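Side-chain contacts in ribulose-bisphosphate carboxylase (PDB 4NAS), which belongs to the ribulose-bisphosphate carboxylase large-chain family, combining an N-terminal domain with a TIM-barrel catalytic domain in which a calcium ion is bound: residues V215-P220 and E226-L231; L239-V244 and D249-L254. One frame throughout, in Å; residues are numbered along the deposited sequence.

Interaction 1 (V215-P220 and E226-L231); sequences VNLTGP and ERARRL
Leu217 sets its CG anti to the backbone N (chi1 -177°), which carries its two methyls to the helix around Ala228. Arg227 starts from that helix with CG likewise anti, then bends at chi3 to bring its guanidinium to Thr218. The two segments belong to a beta-alpha-beta unit of the TIM barrel: strand 214-216, helix 221-233 and strand 238-242. The contact joins strand 214-216 and the residues that follow it to the helix.

Leu217 divides its branches. CD1 lies over the helix backbone, 3.9 Å from Ala228 N. CD2 meets the methyl CB of Ala228 at 4.2 Å. CD1 also reaches Leu231, whose CD1 is 4.1 Å away. That same Leu231 CD1 meets Val215 CG1, again at 4.1 Å. One methyl of the helix thus bridges two residues of the strand side. Beyond the contact, Val215 packs on Val193 of helix 189-207, and Ala228 packs on Leu239 of the next strand.

At the polar end, the side chains of Arg227 and Thr218 cross obliquely. The other terminal nitrogen, NH2, has the stronger partners: it makes salt bridges with Glu184 and Glu190. These carboxylates probably help fix the rotation of the group. Thr218 also packs on Asn88 of the second subunit, so the loop reaches the dimer interface.

The link to Thr218 is through its backbone oxygen. Arg227 CD lies 3.6 Å from Thr218 O. Arg227 NH1 donates to Thr218 O over 3.2 Å, with an N-H...O angle of 158°. The oxygen sits at the edge of the guanidinium, almost in its plane, whereas NH1 stands above the carbonyl plane of Thr218, 58° out of it.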
ATOM      1  N   VAL B 215      -7.203   2.001 -20.986  1.00 21.58           N
ATOM      2  CA  VAL B 215      -6.690   3.332 -20.747  1.00 20.54           C
ATOM      3  C   VAL B 215      -6.319   3.463 -19.279  1.00 19.18           C
ATOM      4  O   VAL B 215      -7.023   2.974 -18.398  1.00 23.58           O
ATOM      5  CB  VAL B 215      -7.736   4.401 -21.182  1.00 26.07           C
ATOM      6  CG1 VAL B 215      -9.076   4.199 -20.463  1.00 18.38           C
ATOM      7  CG2 VAL B 215      -7.192   5.798 -21.017  1.00 21.56           C
ATOM      8  N   ASN B 216      -5.173   4.066 -19.019  1.00 20.57           N
ATOM      9  CA  ASN B 216      -4.727   4.267 -17.650  1.00 21.90           C
ATOM     10  C   ASN B 216      -5.703   5.157 -16.852  1.00 20.89           C
ATOM     11  O   ASN B 216      -5.996   6.277 -17.267  1.00 22.27           O
ATOM     12  CB  ASN B 216      -3.311   4.851 -17.666  1.00 18.21           C
ATOM     13  CG  ASN B 216      -2.513   4.511 -16.403  1.00 28.57           C
ATOM     14  OD1 ASN B 216      -2.932   3.687 -15.584  1.00 29.18           O
ATOM     15  ND2 ASN B 216      -1.355   5.149 -16.247  1.00 28.09           N
ATOM     16  N   LEU B 217      -6.203   4.657 -15.717  1.00 26.09           N
ATOM     17  CA  LEU B 217      -7.117   5.429 -14.850  1.00 18.19           C
ATOM     18  C   LEU B 217      -6.310   6.232 -13.853  1.00 20.96           C
ATOM     19  O   LEU B 217      -5.596   5.665 -13.039  1.00 17.25           O
ATOM     20  CB  LEU B 217      -8.064   4.494 -14.100  1.00 18.28           C
ATOM     21  CG  LEU B 217      -9.111   5.172 -13.209  1.00 22.71           C
ATOM     22  CD1 LEU B 217      -9.966   6.207 -13.970  1.00 21.41           C
ATOM     23  CD2 LEU B 217      -9.980   4.094 -12.616  1.00 25.29           C
ATOM     24  N   THR B 218      -6.367   7.556 -13.953  1.00 18.85           N
ATOM     25  CA  THR B 218      -5.428   8.395 -13.219  1.00 26.31           C
ATOM     26  C   THR B 218      -6.072   9.671 -12.693  1.00 30.58           C
ATOM     27  O   THR B 218      -7.182  10.033 -13.096  1.00 26.30           O
ATOM     28  CB  THR B 218      -4.263   8.838 -14.126  1.00 27.47           C
ATOM     29  OG1 THR B 218      -4.762   9.697 -15.155  1.00 23.94           O
ATOM     30  CG2 THR B 218      -3.594   7.654 -14.760  1.00 19.29           C
ATOM     31  N   GLY B 219      -5.334  10.370 -11.833  1.00 30.01           N
ATOM     32  CA  GLY B 219      -5.820  11.574 -11.189  1.00 24.73           C
ATOM     33  C   GLY B 219      -6.144  11.333  -9.718  1.00 20.59           C
ATOM     34  O   GLY B 219      -5.953  10.243  -9.196  1.00 22.99           O
ATOM     35  N   PRO B 220      -6.657  12.364  -9.046  1.00 24.04           N
ATOM     36  CA  PRO B 220      -6.992  12.383  -7.621  1.00 28.24           C
ATOM     37  C   PRO B 220      -8.104  11.398  -7.273  1.00 32.00           C
ATOM     38  O   PRO B 220      -9.033  11.224  -8.069  1.00 29.46           O
ATOM     39  CB  PRO B 220      -7.509  13.811  -7.404  1.00 31.27           C
ATOM     40  CG  PRO B 220      -6.999  14.594  -8.561  1.00 33.96           C
ATOM     41  CD  PRO B 220      -6.949  13.649  -9.701  1.00 27.30           C
ATOM     42  N   GLU B 226     -15.883   9.175 -10.908  1.00 30.70           N
ATOM     43  CA  GLU B 226     -16.503   9.938 -11.992  1.00 28.16           C
ATOM     44  C   GLU B 226     -15.694   9.819 -13.292  1.00 30.88           C
ATOM     45  O   GLU B 226     -16.264   9.660 -14.367  1.00 29.90           O
ATOM     46  CB  GLU B 226     -16.672  11.409 -11.602  1.00 37.78           C
ATOM     47  CG  GLU B 226     -17.379  12.262 -12.673  1.00 40.50           C
ATOM     48  CD  GLU B 226     -18.811  11.794 -12.968  1.00 49.98           C
ATOM     49  OE1 GLU B 226     -19.461  11.231 -12.057  1.00 52.84           O
ATOM     50  OE2 GLU B 226     -19.290  11.991 -14.112  1.00 50.90           O
ATOM     51  N   ARG B 227     -14.366   9.871 -13.204  1.00 29.55           N
ATOM     52  CA  ARG B 227     -13.560   9.710 -14.408  1.00 28.30           C
ATOM     53  C   ARG B 227     -13.726   8.310 -15.016  1.00 24.91           C
ATOM     54  O   ARG B 227     -13.826   8.166 -16.231  1.00 28.53           O
ATOM     55  CB  ARG B 227     -12.074  10.028 -14.174  1.00 24.77           C
ATOM     56  CG  ARG B 227     -11.283  10.032 -15.497  1.00 27.50           C
ATOM     57  CD  ARG B 227      -9.850  10.561 -15.386  1.00 27.05           C
ATOM     58  NE  ARG B 227      -9.536  11.532 -16.449  1.00 24.66           N
ATOM     59  CZ  ARG B 227      -8.425  12.260 -16.474  1.00 26.03           C
ATOM     60  NH1 ARG B 227      -7.519  12.114 -15.512  1.00 29.67           N
ATOM     61  NH2 ARG B 227      -8.200  13.110 -17.458  1.00 32.37           N
ATOM     62  N   ALA B 228     -13.756   7.288 -14.166  1.00 22.70           N
ATOM     63  CA  ALA B 228     -13.955   5.911 -14.621  1.00 22.74           C
ATOM     64  C   ALA B 228     -15.277   5.793 -15.390  1.00 21.66           C
ATOM     65  O   ALA B 228     -15.378   5.080 -16.408  1.00 21.78           O
ATOM     66  CB  ALA B 228     -13.970   4.970 -13.430  1.00 21.81           C
ATOM     67  N   ARG B 229     -16.286   6.495 -14.891  1.00 28.73           N
ATOM     68  CA  ARG B 229     -17.612   6.467 -15.501  1.00 35.22           C
ATOM     69  C   ARG B 229     -17.583   7.129 -16.871  1.00 31.42           C
ATOM     70  O   ARG B 229     -18.202   6.635 -17.819  1.00 31.34           O
ATOM     71  CB  ARG B 229     -18.634   7.203 -14.629  1.00 30.64           C
ATOM     72  CG  ARG B 229     -18.954   6.566 -13.290  1.00 41.38           C
ATOM     73  CD  ARG B 229     -20.097   7.341 -12.632  1.00 54.72           C
ATOM     74  NE  ARG B 229     -20.341   6.963 -11.243  1.00 56.94           N
ATOM     75  CZ  ARG B 229     -20.208   7.793 -10.215  1.00 57.06           C
ATOM     76  NH1 ARG B 229     -20.456   7.371  -8.978  1.00 51.40           N
ATOM     77  NH2 ARG B 229     -19.829   9.048 -10.426  1.00 57.48           N
ATOM     78  N   ARG B 230     -16.889   8.263 -16.967  1.00 32.12           N
ATOM     79  CA  ARG B 230     -16.823   8.997 -18.225  1.00 34.94           C
ATOM     80  C   ARG B 230     -16.101   8.156 -19.250  1.00 32.99           C
ATOM     81  O   ARG B 230     -16.541   8.071 -20.400  1.00 27.93           O
ATOM     82  CB  ARG B 230     -16.103  10.336 -18.065  1.00 38.90           C
ATOM     83  CG  ARG B 230     -16.820  11.358 -17.202  1.00 49.43           C
ATOM     84  CD  ARG B 230     -16.210  12.741 -17.389  1.00 58.33           C
ATOM     85  NE  ARG B 230     -14.751  12.732 -17.257  1.00 61.64           N
ATOM     86  CZ  ARG B 230     -14.089  13.125 -16.170  1.00 64.90           C
ATOM     87  NH1 ARG B 230     -12.759  13.085 -16.147  1.00 65.75           N
ATOM     88  NH2 ARG B 230     -14.755  13.565 -15.106  1.00 61.99           N
ATOM     89  N   LEU B 231     -15.001   7.527 -18.822  1.00 28.58           N
ATOM     90  CA  LEU B 231     -14.152   6.763 -19.728  1.00 31.59           C
ATOM     91  C   LEU B 231     -14.905   5.573 -20.290  1.00 23.23           C
ATOM     92  O   LEU B 231     -14.755   5.238 -21.465  1.00 25.46           O
ATOM     93  CB  LEU B 231     -12.828   6.327 -19.050  1.00 24.59           C
ATOM     94  CG  LEU B 231     -11.885   7.475 -18.673  1.00 23.85           C
ATOM     95  CD1 LEU B 231     -10.642   7.018 -17.919  1.00 20.47           C
ATOM     96  CD2 LEU B 231     -11.487   8.286 -19.907  1.00 22.76           C
TER

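Interaction 2 (L239-V244 and D249-L254); sequences LLVNVV and DVVADL
Val251 points from the helix toward Val241 and Val243, and it has the largest share of this contact. Its CB lies 4.1 Å from CG1 of Val243. Beyond CB, the branch that does the touching is CG2. With chi1 at -178°, CG1 is anti to the backbone N, and CG2 lies beside that N, anti to the carbonyl carbon. CG2 fits against two valines at once. It meets Val243 CG1 at 3.6 Å and Val241 CG1 at 3.7 Å. Val243 CG2 is a little farther off, 4.1 Å from Val251 CG2.

The two valines meet Val251 differently. Val243 crosses it at about a right angle. Val241 runs past it in the opposite direction. Val241 also uses its second methyl: CG2 reaches Leu254 CD2 at 4.4 Å, one turn along the helix from Val251. All four residues are buried, and no hydrogen bond links the two segments. The contact is wholly apolar, and methyl groups make its closest approaches.

The chain between the two valines turns sharply. Asn242 is the centre of an inverse gamma turn, and it stands at the N-cap position of helix 243-246. Outside the two segments, Val243 packs on Ala266 of strand 264-267. On the helix, Val250 packs on Val250 of the second subunit, which places helix 248-256 at the dimer interface.

The arrangement is that of a TIM-barrel beta-alpha unit. Strand 238-242 lies in the parallel sheet, and helix 248-256 returns across its outer side before strand 264-267 begins.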
ATOM      1  N   LEU B 239     -10.352  -0.329 -18.088  1.00 22.95           N
ATOM      2  CA  LEU B 239      -9.568   0.598 -17.286  1.00 21.64           C
ATOM      3  C   LEU B 239      -8.303  -0.110 -16.759  1.00 19.95           C
ATOM      4  O   LEU B 239      -8.386  -1.149 -16.098  1.00 21.68           O
ATOM      5  CB  LEU B 239     -10.401   1.118 -16.110  1.00 29.95           C
ATOM      6  CG  LEU B 239     -11.779   1.717 -16.428  1.00 28.51           C
ATOM      7  CD1 LEU B 239     -12.466   2.184 -15.142  1.00 27.93           C
ATOM      8  CD2 LEU B 239     -11.688   2.873 -17.416  1.00 26.55           C
ATOM      9  N   LEU B 240      -7.146   0.472 -17.064  1.00 16.62           N
ATOM     10  CA  LEU B 240      -5.861   0.053 -16.510  1.00 16.56           C
ATOM     11  C   LEU B 240      -5.722   0.700 -15.131  1.00 19.98           C
ATOM     12  O   LEU B 240      -5.763   1.925 -15.001  1.00 22.54           O
ATOM     13  CB  LEU B 240      -4.722   0.520 -17.438  1.00 21.17           C
ATOM     14  CG  LEU B 240      -3.295   0.229 -16.965  1.00 24.39           C
ATOM     15  CD1 LEU B 240      -3.155  -1.265 -16.670  1.00 21.67           C
ATOM     16  CD2 LEU B 240      -2.218   0.701 -17.975  1.00 15.53           C
ATOM     17  N   VAL B 241      -5.618  -0.112 -14.085  1.00 20.42           N
ATOM     18  CA  VAL B 241      -5.537   0.451 -12.753  1.00 21.41           C
ATOM     19  C   VAL B 241      -4.304  -0.074 -12.043  1.00 20.08           C
ATOM     20  O   VAL B 241      -4.096  -1.296 -11.950  1.00 13.72           O
ATOM     21  CB  VAL B 241      -6.807   0.135 -11.910  1.00 19.72           C
ATOM     22  CG1 VAL B 241      -6.732   0.812 -10.546  1.00 22.08           C
ATOM     23  CG2 VAL B 241      -8.056   0.608 -12.623  1.00 16.13           C
ATOM     24  N   ASN B 242      -3.479   0.858 -11.576  1.00 16.74           N
ATOM     25  CA  ASN B 242      -2.403   0.558 -10.639  1.00 18.79           C
ATOM     26  C   ASN B 242      -2.956   0.323  -9.229  1.00 13.19           C
ATOM     27  O   ASN B 242      -2.917   1.194  -8.353  1.00 15.04           O
ATOM     28  CB  ASN B 242      -1.399   1.689 -10.631  1.00 18.64           C
ATOM     29  CG  ASN B 242      -0.666   1.802 -11.964  1.00 19.73           C
ATOM     30  OD1 ASN B 242      -0.024   0.842 -12.417  1.00 20.02           O
ATOM     31  ND2 ASN B 242      -0.788   2.957 -12.608  1.00 17.36           N
ATOM     32  N   VAL B 243      -3.461  -0.874  -9.034  1.00 14.63           N
ATOM     33  CA  VAL B 243      -4.262  -1.160  -7.833  1.00 19.31           C
ATOM     34  C   VAL B 243      -3.541  -0.894  -6.521  1.00 12.81           C
ATOM     35  O   VAL B 243      -4.080  -0.251  -5.585  1.00 20.26           O
ATOM     36  CB  VAL B 243      -4.754  -2.601  -7.875  1.00 22.96           C
ATOM     37  CG1 VAL B 243      -5.653  -2.874  -6.672  1.00 16.71           C
ATOM     38  CG2 VAL B 243      -5.513  -2.824  -9.181  1.00 27.73           C
ATOM     39  N   VAL B 244      -2.326  -1.416  -6.412  1.00 16.15           N
ATOM     40  CA  VAL B 244      -1.573  -1.278  -5.165  1.00 14.44           C
ATOM     41  C   VAL B 244      -1.196   0.186  -4.885  1.00 18.72           C
ATOM     42  O   VAL B 244      -1.160   0.617  -3.727  1.00 18.03           O
ATOM     43  CB  VAL B 244      -0.312  -2.212  -5.136  1.00 23.35           C
ATOM     44  CG1 VAL B 244       0.522  -2.023  -3.831  1.00 16.84           C
ATOM     45  CG2 VAL B 244      -0.731  -3.677  -5.289  1.00 24.71           C
ATOM     46  N   ASP B 249      -9.302  -0.696  -1.505  1.00 17.17           N
ATOM     47  CA  ASP B 249     -10.638  -0.161  -1.250  1.00 22.75           C
ATOM     48  C   ASP B 249     -11.047   0.842  -2.303  1.00 25.29           C
ATOM     49  O   ASP B 249     -12.232   0.932  -2.618  1.00 20.02           O
ATOM     50  CB  ASP B 249     -10.741   0.478   0.129  1.00 18.16           C
ATOM     51  CG  ASP B 249     -10.839  -0.547   1.232  1.00 18.71           C
ATOM     52  OD1 ASP B 249     -11.639  -1.501   1.088  1.00 22.98           O
ATOM     53  OD2 ASP B 249     -10.088  -0.420   2.220  1.00 25.05           O
ATOM     54  N   VAL B 250     -10.074   1.613  -2.801  1.00 21.21           N
ATOM     55  CA  VAL B 250     -10.312   2.553  -3.882  1.00 25.70           C
ATOM     56  C   VAL B 250     -10.826   1.803  -5.096  1.00 28.43           C
ATOM     57  O   VAL B 250     -11.870   2.162  -5.658  1.00 25.54           O
ATOM     58  CB  VAL B 250      -9.028   3.318  -4.304  1.00 22.56           C
ATOM     59  CG1 VAL B 250      -9.202   3.895  -5.694  1.00 26.31           C
ATOM     60  CG2 VAL B 250      -8.719   4.439  -3.347  1.00 18.70           C
ATOM     61  N   VAL B 251     -10.087   0.768  -5.501  1.00 18.10           N
ATOM     62  CA  VAL B 251     -10.489  -0.082  -6.626  1.00 19.61           C
ATOM     63  C   VAL B 251     -11.808  -0.814  -6.390  1.00 22.24           C
ATOM     64  O   VAL B 251     -12.601  -0.982  -7.325  1.00 19.75           O
ATOM     65  CB  VAL B 251      -9.347  -1.079  -7.013  1.00 17.46           C
ATOM     66  CG1 VAL B 251      -9.740  -1.931  -8.212  1.00 22.36           C
ATOM     67  CG2 VAL B 251      -8.085  -0.283  -7.332  1.00 18.58           C
ATOM     68  N   ALA B 252     -12.062  -1.224  -5.144  1.00 18.76           N
ATOM     69  CA  ALA B 252     -13.326  -1.899  -4.800  1.00 22.30           C
ATOM     70  C   ALA B 252     -14.557  -1.076  -5.154  1.00 18.86           C
ATOM     71  O   ALA B 252     -15.555  -1.616  -5.666  1.00 19.60           O
ATOM     72  CB  ALA B 252     -13.365  -2.282  -3.308  1.00 17.73           C
ATOM     73  N   ASP B 253     -14.502   0.226  -4.887  1.00 23.79           N
ATOM     74  CA  ASP B 253     -15.649   1.093  -5.188  1.00 27.66           C
ATOM     75  C   ASP B 253     -15.920   1.160  -6.695  1.00 25.17           C
ATOM     76  O   ASP B 253     -17.068   1.237  -7.127  1.00 21.73           O
ATOM     77  CB  ASP B 253     -15.447   2.508  -4.634  1.00 28.49           C
ATOM     78  CG  ASP B 253     -15.553   2.577  -3.102  1.00 29.45           C
ATOM     79  OD1 ASP B 253     -16.006   1.606  -2.450  1.00 28.69           O
ATOM     80  OD2 ASP B 253     -15.170   3.623  -2.550  1.00 27.88           O
ATOM     81  N   LEU B 254     -14.849   1.136  -7.485  1.00 21.02           N
ATOM     82  CA  LEU B 254     -14.971   1.138  -8.960  1.00 28.76           C
ATOM     83  C   LEU B 254     -15.631  -0.145  -9.468  1.00 27.72           C
ATOM     84  O   LEU B 254     -16.495  -0.131 -10.357  1.00 23.95           O
ATOM     85  CB  LEU B 254     -13.590   1.221  -9.601  1.00 18.92           C
ATOM     86  CG  LEU B 254     -12.786   2.523  -9.715  1.00 44.75           C
ATOM     87  CD1 LEU B 254     -12.791   3.331  -8.448  1.00 47.57           C
ATOM     88  CD2 LEU B 254     -11.346   2.177 -10.114  1.00 17.64           C
TER

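Interactions 1 and 2 follow each other along the chain, their centres about 10 Å apart. Strand 238-242 pairs in parallel with strand 214-216. Two probable backbone hydrogen bonds join them: Leu240 N to Val215 O at 2.8 Å and Leu217 N to Leu240 O at 2.9 Å. Leu217 CD2 is only 3.4 Å from Leu254 CD2, so the apolar layers are continuous. The same domain holds the calcium site of Lys176, carboxylated at NZ, Asp178 and Glu179. Next to it, Asn216 N bonds to Asp177 OD2 and ND2 to Phe181 O, with a weak bond from ND2 to Glu179 O. The side chains of Thr218 and Leu254 lie about 13 Å and about 12 Å from a bound calcium ion.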